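Local coordinates for possible galactose mutarotase (Streptomyces platensis subsp. rosaceus, PDB 4RNL), which probably interconverts the alpha and beta anomers of galactose or a related aldose, although its function has not been established, at residues G117-R121 / V122-A126; F312-S315 / P316-P319; V325-P328 / G329-Y332. All blocks are in the same frame, centred on the assembly; numbering follows the deposited sequence.

In the fold
The three contacts are local turns placed in series along one beta-rich chain of the aldose 1-epimerase family. Interactions 2 and 3 are the nearest pair, with centres about 17 Å apart and nearest atoms about 7 Å apart; interaction 1 lies about 24 Å from interaction 2 and 21 Å from interaction 3, centre to centre. None touches another, but intermediate residues relate them. Leu179 packs against Phe119 of interaction 1 and donates its N-H to Tyr332 of interaction 3. Strand 93-96 touches Pro316 and Asn317 of interaction 2, and Asp97, just beyond it, pairs with Arg327 of interaction 3. Each contact ties a loop to neighbouring strands; no ligand or catalytic residue is identified in any of them.

Interaction 1: G117-R121 / V122-A126; sequences GGFSR and VVWDA
The indole NE1 of Trp124 donates to the backbone O of Phe119 over 3.2 Å. At 171° the N-H points almost straight at its acceptor, which lies in the indole plane, while the donor sits in the carbonyl plane on a lone pair. The bond therefore helps to fix the rotation of the indole. With CG anti to its own carbonyl carbon (chi1 -66°), Trp124 reaches back along the chain to the turn it has just left.

The same indole also meets the Phe119 side chain. Its six-membered ring presents an edge to the phenyl face in a T-shaped pair, centroids 5.5 Å apart and planes at 78°, with CZ2 of Trp124 coming to 3.7 Å from CD2 of Phe119. Val122 fills the angle beside this pair: its CG2 lies 3.5 Å from Phe119 O and its CG1 3.7 Å from Gly118 O. Within the turn, Arg121 N donates to Gly118 O (3.0 Å). Replacing Trp124 by a leucine would probably leave Phe119 O without its indole donor and open a gap beside the Phe119 ring.

The polar end of Arg121 turns elsewhere, bonding to Pro116 O. Both aromatic side chains pack on Leu81 of strand 81-82 and Val152 of strand 150-159, so the loop is seated between two sheets; just beyond it, Asp125 pairs through its backbone with His136, where strand 125-129 forms one outer edge of the nine-stranded antiparallel sheet.

Interaction 2: F312-S315 / P316-P319; sequences FPDS and PNRP
Asp314 and Asn317 meet where a type II beta turn, Phe312 to Ser315, runs straight into a short 3-10 segment. Two successive backbone bonds give the 3-10 spacing: Asn317 N to Asp314 O at 3.0 Å, and Arg318 N to Ser315 O at 2.9 Å. Asp314 occupies the third position of the beta turn with positive phi (65°), as a type II turn requires there.

Its carboxylate spans the junction. CG stands anti to the backbone N (chi1 -159°), which brings OD1 within 3.0 Å of Asn317 ND2; the N-H comes in on the syn side, with the amide and carboxylate planes 58° apart. OD1 is held a second time by the N-H of Ala90. The other oxygen, OD2, accepts from a water at 2.8 Å that in turn takes an N-H from Arg318 NH2, so carboxylate and guanidinium are bridged by one water, with no direct contact between them. Arg318 itself forms a salt bridge with Asp320 and bonds to Gly219 O. At the turn's base Ser315 OG donates to the same Phe312 O that receives a weak bond from Ser315 N, and that N-H also has the Tyr85 hydroxyl as a partner.

The segment belongs to the loop between strands 305-310 and 325-326. Pro316 and Asn317 pack on strands 88-89 and 93-96, and Ser93 O of the latter receives an N-H from Asn317 ND2, while Phe312 rests on strand 242-246.

Interaction 3: V325-P328 / G329-Y332; sequences VLRP and GESY
Glu330 OE1 accepts the backbone N-H of Arg327 at 2.8 Å and, as a second donor, a water at 2.7 Å. The amide approaches from above the carboxylate plane, 48° out of it, with an N-H...O angle of 148°. That water gives its other proton to Val325 O (2.9 Å), so the carboxylate serves one backbone donor directly and one backbone acceptor through water.

The return bond closes a type II beta turn from Arg327 to Glu330: Glu330 N donates to Arg327 O over 3.0 Å. Pro328 and Gly329 hold its two central positions. Gly329 has phi 92°, and a side chain there would run into the carbonyl O of Pro328, which accounts for the glycine. A further water lies near both Arg327 O and Glu330 O.

Glu330 has CG anti to its carbonyl carbon and an extended chain beyond it, and this carries the carboxylate back alongside Arg327, side chains pointing the same way. Yet the charged groups do not meet: the guanidinium goes to a salt bridge with Asp97. On the apolar side, Leu326 CD1 packs at 3.7 Å against Glu330 CB, and CD2 lies 4.0 Å from Tyr332 CB. Beyond that, the Tyr332 hydroxyl accepts the N-H of Leu179.

Backbone and side chain thus close two linked rings between Arg327 and Glu330, each residue donating its N-H to the other. An exposed turn joining strand 325-326 to strand 332-342 is consequently held by amide-to-oxygen and water-mediated bonds, with the nearby opposite charges of Arg327 and Glu330 adding probably only a mild attraction.

Interaction 1: G117-R121 / V122-A126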
loop_
_atom_site.group_PDB
_atom_site.type_symbol
_atom_site.label_atom_id
_atom_site.label_comp_id
_atom_site.label_asym_id
_atom_site.label_seq_id
_atom_site.Cartn_x
_atom_site.Cartn_y
_atom_site.Cartn_z
ATOM N N GLY A 117 -9.442 7.038 -12.104
ATOM C CA GLY A 117 -10.271 5.876 -11.819
ATOM C C GLY A 117 -9.465 4.609 -11.556
ATOM O O GLY A 117 -9.870 3.513 -11.956
ATOM N N GLY A 118 -8.329 4.752 -10.876
ATOM C CA GLY A 118 -7.520 3.606 -10.487
ATOM C C GLY A 118 -8.232 2.636 -9.551
ATOM O O GLY A 118 -9.382 2.875 -9.133
ATOM N N PHE A 119 -7.534 1.554 -9.198
ATOM C CA PHE A 119 -8.115 0.450 -8.426
ATOM C C PHE A 119 -8.615 0.908 -7.054
ATOM O O PHE A 119 -9.486 0.273 -6.462
ATOM C CB PHE A 119 -7.089 -0.682 -8.229
ATOM C CG PHE A 119 -6.763 -1.483 -9.490
ATOM C CD1 PHE A 119 -7.284 -1.138 -10.732
ATOM C CD2 PHE A 119 -5.942 -2.606 -9.402
ATOM C CE1 PHE A 119 -6.979 -1.903 -11.877
ATOM C CE2 PHE A 119 -5.622 -3.363 -10.533
ATOM C CZ PHE A 119 -6.147 -3.010 -11.772
ATOM N N SER A 120 -8.066 2.014 -6.556
ATOM C CA SER A 120 -8.432 2.490 -5.222
ATOM C C SER A 120 -9.767 3.228 -5.212
ATOM O O SER A 120 -10.270 3.584 -4.145
ATOM C CB SER A 120 -7.345 3.413 -4.683
ATOM O OG SER A 120 -7.266 4.574 -5.477
ATOM N N ARG A 121 -10.343 3.444 -6.389
ATOM C CA ARG A 121 -11.595 4.196 -6.500
ATOM C C ARG A 121 -12.673 3.441 -7.259
ATOM O O ARG A 121 -13.573 4.050 -7.836
ATOM C CB ARG A 121 -11.340 5.548 -7.179
ATOM C CG ARG A 121 -10.518 6.518 -6.341
ATOM C CD ARG A 121 -9.198 6.834 -7.008
ATOM N NE ARG A 121 -8.376 7.740 -6.204
ATOM C CZ ARG A 121 -7.948 8.922 -6.624
ATOM N NH1 ARG A 121 -8.243 9.343 -7.852
ATOM N NH2 ARG A 121 -7.202 9.672 -5.828
ATOM N N VAL A 122 -12.568 2.112 -7.273
ATOM C CA VAL A 122 -13.599 1.270 -7.871
ATOM C C VAL A 122 -14.031 0.207 -6.863
ATOM O O VAL A 122 -13.298 -0.089 -5.908
ATOM C CB VAL A 122 -13.106 0.590 -9.172
ATOM C CG1 VAL A 122 -12.744 1.638 -10.215
ATOM C CG2 VAL A 122 -11.907 -0.299 -8.887
ATOM N N VAL A 123 -15.220 -0.352 -7.061
ATOM C CA VAL A 123 -15.751 -1.360 -6.138
ATOM C C VAL A 123 -15.409 -2.770 -6.622
ATOM O O VAL A 123 -15.576 -3.097 -7.806
ATOM C CB VAL A 123 -17.269 -1.207 -5.939
ATOM C CG1 VAL A 123 -17.812 -2.292 -5.018
ATOM C CG2 VAL A 123 -17.590 0.162 -5.355
ATOM N N TRP A 124 -14.914 -3.590 -5.699
ATOM C CA TRP A 124 -14.510 -4.971 -5.977
ATOM C C TRP A 124 -15.552 -5.986 -5.504
ATOM O O TRP A 124 -16.240 -5.760 -4.498
ATOM C CB TRP A 124 -13.169 -5.250 -5.278
ATOM C CG TRP A 124 -12.037 -4.432 -5.847
ATOM C CD1 TRP A 124 -11.886 -3.079 -5.796
ATOM C CD2 TRP A 124 -10.908 -4.934 -6.571
ATOM N NE1 TRP A 124 -10.726 -2.704 -6.443
ATOM C CE2 TRP A 124 -10.108 -3.828 -6.923
ATOM C CE3 TRP A 124 -10.492 -6.217 -6.938
ATOM C CZ2 TRP A 124 -8.920 -3.964 -7.642
ATOM C CZ3 TRP A 124 -9.304 -6.352 -7.651
ATOM C CH2 TRP A 124 -8.536 -5.232 -7.994
ATOM N N ASP A 125 -15.685 -7.092 -6.235
ATOM C CA ASP A 125 -16.501 -8.220 -5.774
ATOM C C ASP A 125 -15.764 -8.871 -4.620
ATOM O O ASP A 125 -14.542 -8.937 -4.632
ATOM C CB ASP A 125 -16.679 -9.266 -6.885
ATOM C CG ASP A 125 -17.563 -8.787 -8.013
ATOM O OD1 ASP A 125 -18.346 -7.840 -7.798
ATOM O OD2 ASP A 125 -17.480 -9.373 -9.115
ATOM N N ALA A 126 -16.494 -9.349 -3.621
ATOM C CA ALA A 126 -15.848 -9.953 -2.469
ATOM C C ALA A 126 -16.461 -11.305 -2.144
ATOM O O ALA A 126 -17.667 -11.510 -2.303
ATOM C CB ALA A 126 -15.960 -9.026 -1.247
#

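Interaction 2: F312-S315 / P316-P319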
loop_
_atom_site.group_PDB
_atom_site.type_symbol
_atom_site.label_atom_id
_atom_site.label_comp_id
_atom_site.label_asym_id
_atom_site.label_seq_id
_atom_site.Cartn_x
_atom_site.Cartn_y
_atom_site.Cartn_z
ATOM N N PHE A 312 9.734 -0.543 -8.799
ATOM C CA PHE A 312 10.257 0.826 -8.739
ATOM C C PHE A 312 9.413 1.819 -9.544
ATOM O O PHE A 312 8.825 1.452 -10.568
ATOM C CB PHE A 312 11.694 0.879 -9.289
ATOM C CG PHE A 312 12.689 0.009 -8.559
ATOM C CD1 PHE A 312 12.366 -0.640 -7.370
ATOM C CD2 PHE A 312 13.970 -0.145 -9.074
ATOM C CE1 PHE A 312 13.311 -1.433 -6.718
ATOM C CE2 PHE A 312 14.914 -0.931 -8.433
ATOM C CZ PHE A 312 14.580 -1.577 -7.251
ATOM N N PRO A 313 9.357 3.091 -9.095
ATOM C CA PRO A 313 8.676 4.149 -9.855
ATOM C C PRO A 313 9.183 4.223 -11.287
ATOM O O PRO A 313 10.383 4.049 -11.518
ATOM C CB PRO A 313 9.073 5.429 -9.107
ATOM C CG PRO A 313 9.297 4.968 -7.693
ATOM C CD PRO A 313 9.896 3.588 -7.813
ATOM N N ASP A 314 8.267 4.467 -12.224
ATOM C CA ASP A 314 8.590 4.697 -13.632
ATOM C C ASP A 314 9.191 3.479 -14.337
ATOM O O ASP A 314 9.861 3.620 -15.358
ATOM C CB ASP A 314 9.506 5.919 -13.810
ATOM C CG ASP A 314 9.443 6.490 -15.219
ATOM O OD1 ASP A 314 8.355 6.405 -15.833
ATOM O OD2 ASP A 314 10.469 7.009 -15.723
ATOM N N SER A 315 8.952 2.285 -13.802
ATOM C CA SER A 315 9.497 1.072 -14.435
ATOM C C SER A 315 9.101 0.860 -15.901
ATOM O O SER A 315 9.927 0.375 -16.692
ATOM C CB SER A 315 9.181 -0.179 -13.601
ATOM O OG SER A 315 9.809 -0.104 -12.324
ATOM N N PRO A 316 7.864 1.232 -16.293
ATOM C CA PRO A 316 7.540 1.051 -17.715
ATOM C C PRO A 316 8.391 1.905 -18.660
ATOM O O PRO A 316 8.395 1.662 -19.868
ATOM C CB PRO A 316 6.068 1.474 -17.788
ATOM C CG PRO A 316 5.534 1.128 -16.424
ATOM C CD PRO A 316 6.653 1.551 -15.505
ATOM N N ASN A 317 9.104 2.890 -18.121
ATOM C CA ASN A 317 10.020 3.695 -18.930
ATOM C C ASN A 317 11.481 3.433 -18.597
ATOM O O ASN A 317 12.367 4.129 -19.087
ATOM C CB ASN A 317 9.718 5.184 -18.731
ATOM C CG ASN A 317 8.448 5.608 -19.419
ATOM O OD1 ASN A 317 8.244 5.305 -20.600
ATOM N ND2 ASN A 317 7.569 6.297 -18.683
ATOM N N ARG A 318 11.724 2.434 -17.753
ATOM C CA ARG A 318 13.065 2.132 -17.259
ATOM C C ARG A 318 13.363 0.638 -17.379
ATOM O O ARG A 318 13.107 -0.125 -16.447
ATOM C CB ARG A 318 13.183 2.561 -15.790
ATOM C CG ARG A 318 13.161 4.071 -15.570
ATOM C CD ARG A 318 14.420 4.738 -16.131
ATOM N NE ARG A 318 15.648 4.300 -15.461
ATOM C CZ ARG A 318 16.278 4.995 -14.516
ATOM N NH1 ARG A 318 17.387 4.521 -13.962
ATOM N NH2 ARG A 318 15.793 6.163 -14.116
ATOM N N PRO A 319 13.909 0.211 -18.531
ATOM C CA PRO A 319 14.138 -1.223 -18.723
ATOM C C PRO A 319 15.247 -1.764 -17.818
ATOM O O PRO A 319 15.388 -2.983 -17.700
ATOM C CB PRO A 319 14.559 -1.325 -20.200
ATOM C CG PRO A 319 14.125 -0.049 -20.829
ATOM C CD PRO A 319 14.212 0.987 -19.744
HETATM O O HOH W 1 13.053 7.351 -14.663
#

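Interaction 3: V325-P328 / G329-Y332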
loop_
_atom_site.group_PDB
_atom_site.type_symbol
_atom_site.label_atom_id
_atom_site.label_comp_id
_atom_site.label_asym_id
_atom_site.label_seq_id
_atom_site.Cartn_x
_atom_site.Cartn_y
_atom_site.Cartn_z
ATOM N N VAL A 325 6.214 -5.949 -16.601
ATOM C CA VAL A 325 5.389 -6.445 -17.710
ATOM C C VAL A 325 4.722 -7.775 -17.347
ATOM O O VAL A 325 5.336 -8.634 -16.704
ATOM C CB VAL A 325 6.230 -6.584 -19.009
ATOM C CG1 VAL A 325 5.414 -7.209 -20.155
ATOM C CG2 VAL A 325 6.745 -5.230 -19.423
ATOM N N LEU A 326 3.457 -7.933 -17.732
ATOM C CA LEU A 326 2.765 -9.217 -17.605
ATOM C C LEU A 326 2.219 -9.597 -18.980
ATOM O O LEU A 326 1.657 -8.751 -19.679
ATOM C CB LEU A 326 1.619 -9.133 -16.592
ATOM C CG LEU A 326 0.841 -10.436 -16.382
ATOM C CD1 LEU A 326 1.727 -11.476 -15.694
ATOM C CD2 LEU A 326 -0.440 -10.211 -15.589
ATOM N N ARG A 327 2.396 -10.860 -19.367
ATOM C CA ARG A 327 1.966 -11.332 -20.679
ATOM C C ARG A 327 0.966 -12.472 -20.557
ATOM O O ARG A 327 0.913 -13.129 -19.522
ATOM C CB ARG A 327 3.180 -11.773 -21.495
ATOM C CG ARG A 327 4.078 -10.622 -21.863
ATOM C CD ARG A 327 5.276 -11.063 -22.683
ATOM N NE ARG A 327 6.179 -9.930 -22.854
ATOM C CZ ARG A 327 5.992 -8.966 -23.749
ATOM N NH1 ARG A 327 4.952 -9.015 -24.570
ATOM N NH2 ARG A 327 6.847 -7.958 -23.827
ATOM N N PRO A 328 0.157 -12.704 -21.608
ATOM C CA PRO A 328 -0.807 -13.807 -21.533
ATOM C C PRO A 328 -0.120 -15.137 -21.246
ATOM O O PRO A 328 0.971 -15.385 -21.765
ATOM C CB PRO A 328 -1.433 -13.815 -22.932
ATOM C CG PRO A 328 -1.347 -12.398 -23.373
ATOM C CD PRO A 328 -0.021 -11.902 -22.832
ATOM N N GLY A 329 -0.733 -15.964 -20.407
ATOM C CA GLY A 329 -0.137 -17.239 -20.054
ATOM C C GLY A 329 0.717 -17.152 -18.801
ATOM O O GLY A 329 1.076 -18.177 -18.220
ATOM N N GLU A 330 1.052 -15.931 -18.388
ATOM C CA GLU A 330 1.839 -15.727 -17.177
ATOM C C GLU A 330 0.942 -15.449 -15.979
ATOM O O GLU A 330 -0.244 -15.173 -16.138
ATOM C CB GLU A 330 2.814 -14.565 -17.364
ATOM C CG GLU A 330 3.808 -14.764 -18.494
ATOM C CD GLU A 330 4.756 -13.591 -18.642
ATOM O OE1 GLU A 330 4.384 -12.465 -18.250
ATOM O OE2 GLU A 330 5.881 -13.794 -19.144
ATOM N N SER A 331 1.520 -15.507 -14.782
ATOM C CA SER A 331 0.771 -15.269 -13.547
ATOM C C SER A 331 1.523 -14.273 -12.681
ATOM O O SER A 331 2.662 -14.521 -12.281
ATOM C CB SER A 331 0.567 -16.584 -12.786
ATOM O OG SER A 331 0.064 -16.355 -11.482
ATOM N N TYR A 332 0.897 -13.130 -12.415
ATOM C CA TYR A 332 1.470 -12.124 -11.530
ATOM C C TYR A 332 1.116 -12.522 -10.108
ATOM O O TYR A 332 -0.032 -12.870 -9.831
ATOM C CB TYR A 332 0.871 -10.743 -11.852
ATOM C CG TYR A 332 1.197 -9.635 -10.869
ATOM C CD1 TYR A 332 2.339 -8.861 -11.016
ATOM C CD2 TYR A 332 0.345 -9.341 -9.812
ATOM C CE1 TYR A 332 2.638 -7.839 -10.126
ATOM C CE2 TYR A 332 0.637 -8.321 -8.917
ATOM C CZ TYR A 332 1.785 -7.575 -9.079
ATOM O OH TYR A 332 2.064 -6.555 -8.194
HETATM O O HOH W 2 6.436 -10.658 -18.425
HETATM O O HOH W 3 -1.419 -13.492 -17.786
#